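Local structure of SusD superfamily protein (Bacteroides vulgatus, 3MYV) at residues A[225-230]-A[244-249]. The protein probably binds polysaccharide at the outer membrane surface for uptake, like other SusD-type proteins of Bacteroides. Numbering follows the deposited sequence. Where two conformers were deposited one is given.
With EDO (1,2-ethanediol), chain H.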
# COMPACT_ATOMS: atom_id res chain seq x y z
N SER A 225 11.39 -17.86 -8.68
CA SER A 225 10.38 -17.89 -7.63
C SER A 225 9.26 -16.88 -7.81
O SER A 225 8.16 -17.09 -7.28
CB SER A 225 11.05 -17.74 -6.27
OG SER A 225 11.81 -18.91 -6.02
N TYR A 226 9.54 -15.81 -8.56
CA TYR A 226 8.54 -14.83 -8.94
C TYR A 226 8.79 -14.42 -10.39
O TYR A 226 9.93 -14.48 -10.87
CB TYR A 226 8.57 -13.62 -8.03
CG TYR A 226 8.36 -13.97 -6.59
CD1 TYR A 226 7.07 -14.06 -6.05
CD2 TYR A 226 9.45 -14.24 -5.75
CE1 TYR A 226 6.89 -14.38 -4.71
CE2 TYR A 226 9.27 -14.58 -4.43
CZ TYR A 226 7.99 -14.65 -3.91
OH TYR A 226 7.80 -14.95 -2.58
N ALA A 227 7.71 -14.05 -11.09
CA ALA A 227 7.79 -13.65 -12.49
C ALA A 227 6.60 -12.78 -12.84
O ALA A 227 5.49 -12.93 -12.28
CB ALA A 227 7.80 -14.91 -13.39
N LEU A 228 6.82 -11.89 -13.81
CA LEU A 228 5.79 -11.00 -14.30
C LEU A 228 4.72 -11.77 -15.08
O LEU A 228 5.04 -12.66 -15.85
CB LEU A 228 6.38 -9.94 -15.22
CG LEU A 228 7.27 -8.90 -14.58
CD1 LEU A 228 7.86 -8.01 -15.67
CD2 LEU A 228 6.50 -8.10 -13.53
N TYR A 229 3.46 -11.42 -14.88
CA TYR A 229 2.37 -11.96 -15.72
C TYR A 229 2.53 -11.50 -17.16
O TYR A 229 2.62 -10.31 -17.41
CB TYR A 229 0.98 -11.50 -15.24
CG TYR A 229 0.78 -11.75 -13.77
CD1 TYR A 229 0.92 -13.03 -13.26
CD2 TYR A 229 0.50 -10.72 -12.89
CE1 TYR A 229 0.81 -13.27 -11.92
CE2 TYR A 229 0.36 -10.97 -11.52
CZ TYR A 229 0.52 -12.26 -11.05
OH TYR A 229 0.45 -12.55 -9.71
N PRO A 230 2.52 -12.45 -18.12
CA PRO A 230 2.53 -12.07 -19.54
C PRO A 230 1.26 -11.33 -19.93
O PRO A 230 0.21 -11.48 -19.28
CB PRO A 230 2.56 -13.42 -20.29
CG PRO A 230 2.83 -14.43 -19.29
CD PRO A 230 2.59 -13.90 -17.92
N PHE A 244 -2.35 -15.85 -5.03
CA PHE A 244 -0.93 -16.01 -4.78
C PHE A 244 -0.18 -16.26 -6.08
O PHE A 244 0.63 -17.18 -6.15
CB PHE A 244 -0.69 -17.11 -3.74
CG PHE A 244 -1.55 -16.96 -2.52
CD1 PHE A 244 -1.35 -15.89 -1.63
CD2 PHE A 244 -2.59 -17.83 -2.27
CE1 PHE A 244 -2.18 -15.72 -0.52
CE2 PHE A 244 -3.41 -17.66 -1.17
CZ PHE A 244 -3.20 -16.62 -0.29
N GLY A 245 -0.48 -15.45 -7.11
CA GLY A 245 0.17 -15.61 -8.40
C GLY A 245 1.66 -15.28 -8.38
O GLY A 245 2.22 -14.82 -7.38
N SER A 246 2.31 -15.49 -9.53
CA SER A 246 3.77 -15.37 -9.62
C SER A 246 4.35 -13.99 -9.32
O SER A 246 5.56 -13.89 -9.07
CB SER A 246 4.28 -15.82 -11.01
OG SER A 246 3.87 -14.94 -12.05
N GLU A 247 3.54 -12.93 -9.37
CA GLU A 247 4.06 -11.60 -9.00
C GLU A 247 3.93 -11.32 -7.49
O GLU A 247 4.59 -10.41 -6.96
CB GLU A 247 3.33 -10.50 -9.75
CG GLU A 247 3.66 -10.42 -11.23
CD GLU A 247 3.35 -9.07 -11.84
OE1 GLU A 247 3.31 -8.06 -11.11
OE2 GLU A 247 3.16 -9.05 -13.06
N SER A 248 3.08 -12.07 -6.82
CA SER A 248 2.65 -11.71 -5.48
C SER A 248 3.68 -12.13 -4.43
O SER A 248 3.85 -13.34 -4.17
CB SER A 248 1.31 -12.37 -5.15
OG SER A 248 0.89 -11.99 -3.85
N PHE A 249 4.32 -11.15 -3.81
CA PHE A 249 5.20 -11.41 -2.65
C PHE A 249 4.33 -11.52 -1.37
O PHE A 249 4.57 -12.36 -0.48
CB PHE A 249 6.20 -10.28 -2.39
CG PHE A 249 7.12 -9.95 -3.54
CD1 PHE A 249 8.03 -10.88 -4.01
CD2 PHE A 249 7.11 -8.67 -4.12
CE1 PHE A 249 8.90 -10.58 -5.07
CE2 PHE A 249 8.00 -8.35 -5.16
CZ PHE A 249 8.88 -9.31 -5.65
C1 EDO H . -1.43 -9.80 -8.56
O1 EDO H . -0.61 -10.83 -8.01
C2 EDO H . -2.59 -10.40 -9.36
O2 EDO H . -3.44 -11.12 -8.48
O HOH W 1 5.53 -14.89 -1.25
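Ala227 and Ser246 exchange two hydrogen bonds where the extended loop 225-230 meets the type I beta turn Gly245-Ser248 of this largely helical SusD-family protein. Ala227 N donates to Ser246 O (3.0 Å) in a fairly straight bond, approaching from above the carbonyl plane, and Ser246 OG donates to Ala227 O at 2.6 Å. With chi1 at 68°, OG sits between the backbone N and the carbonyl carbon of Ser246, which points it at Ala227 O. Inside the turn, Ser248 N is satisfied by Gly245 O.

Tyr229 and Glu247 form a second reciprocal pair. Tyr229 N donates to the anti lone pair of Glu247 OE2 (3.0 Å), while Glu247 N donates, again fairly straight, to Tyr229 OH (3.1 Å). Between these bonds, Glu247 CG lies 3.6 Å from the centroid of the Tyr229 ring and 21° off its normal, a CH-pi contact over one face. The buried carboxylate is well compensated: OE2 also forms a salt bridge with Arg366, and OE1 one with Arg333 plus a hydrogen bond with Ser335 OG, which would probably favour the charged form.

The edge of the Phe249 ring meets the face of Tyr226, planes at 60°, with Phe249 CD1 over the centre of the tyrosine ring. This edge-to-face pair sets the loop after helix 206-223 against the start of strand 248-252, next to helix 189-202. Tyr226 OH bonds Asn188 and a water that donates to Phe249 O. Tyr229 OH has a further partner, O1 of an ethanediol probably from the crystallisation liquor, 2.6 Å away in the plane of the ring.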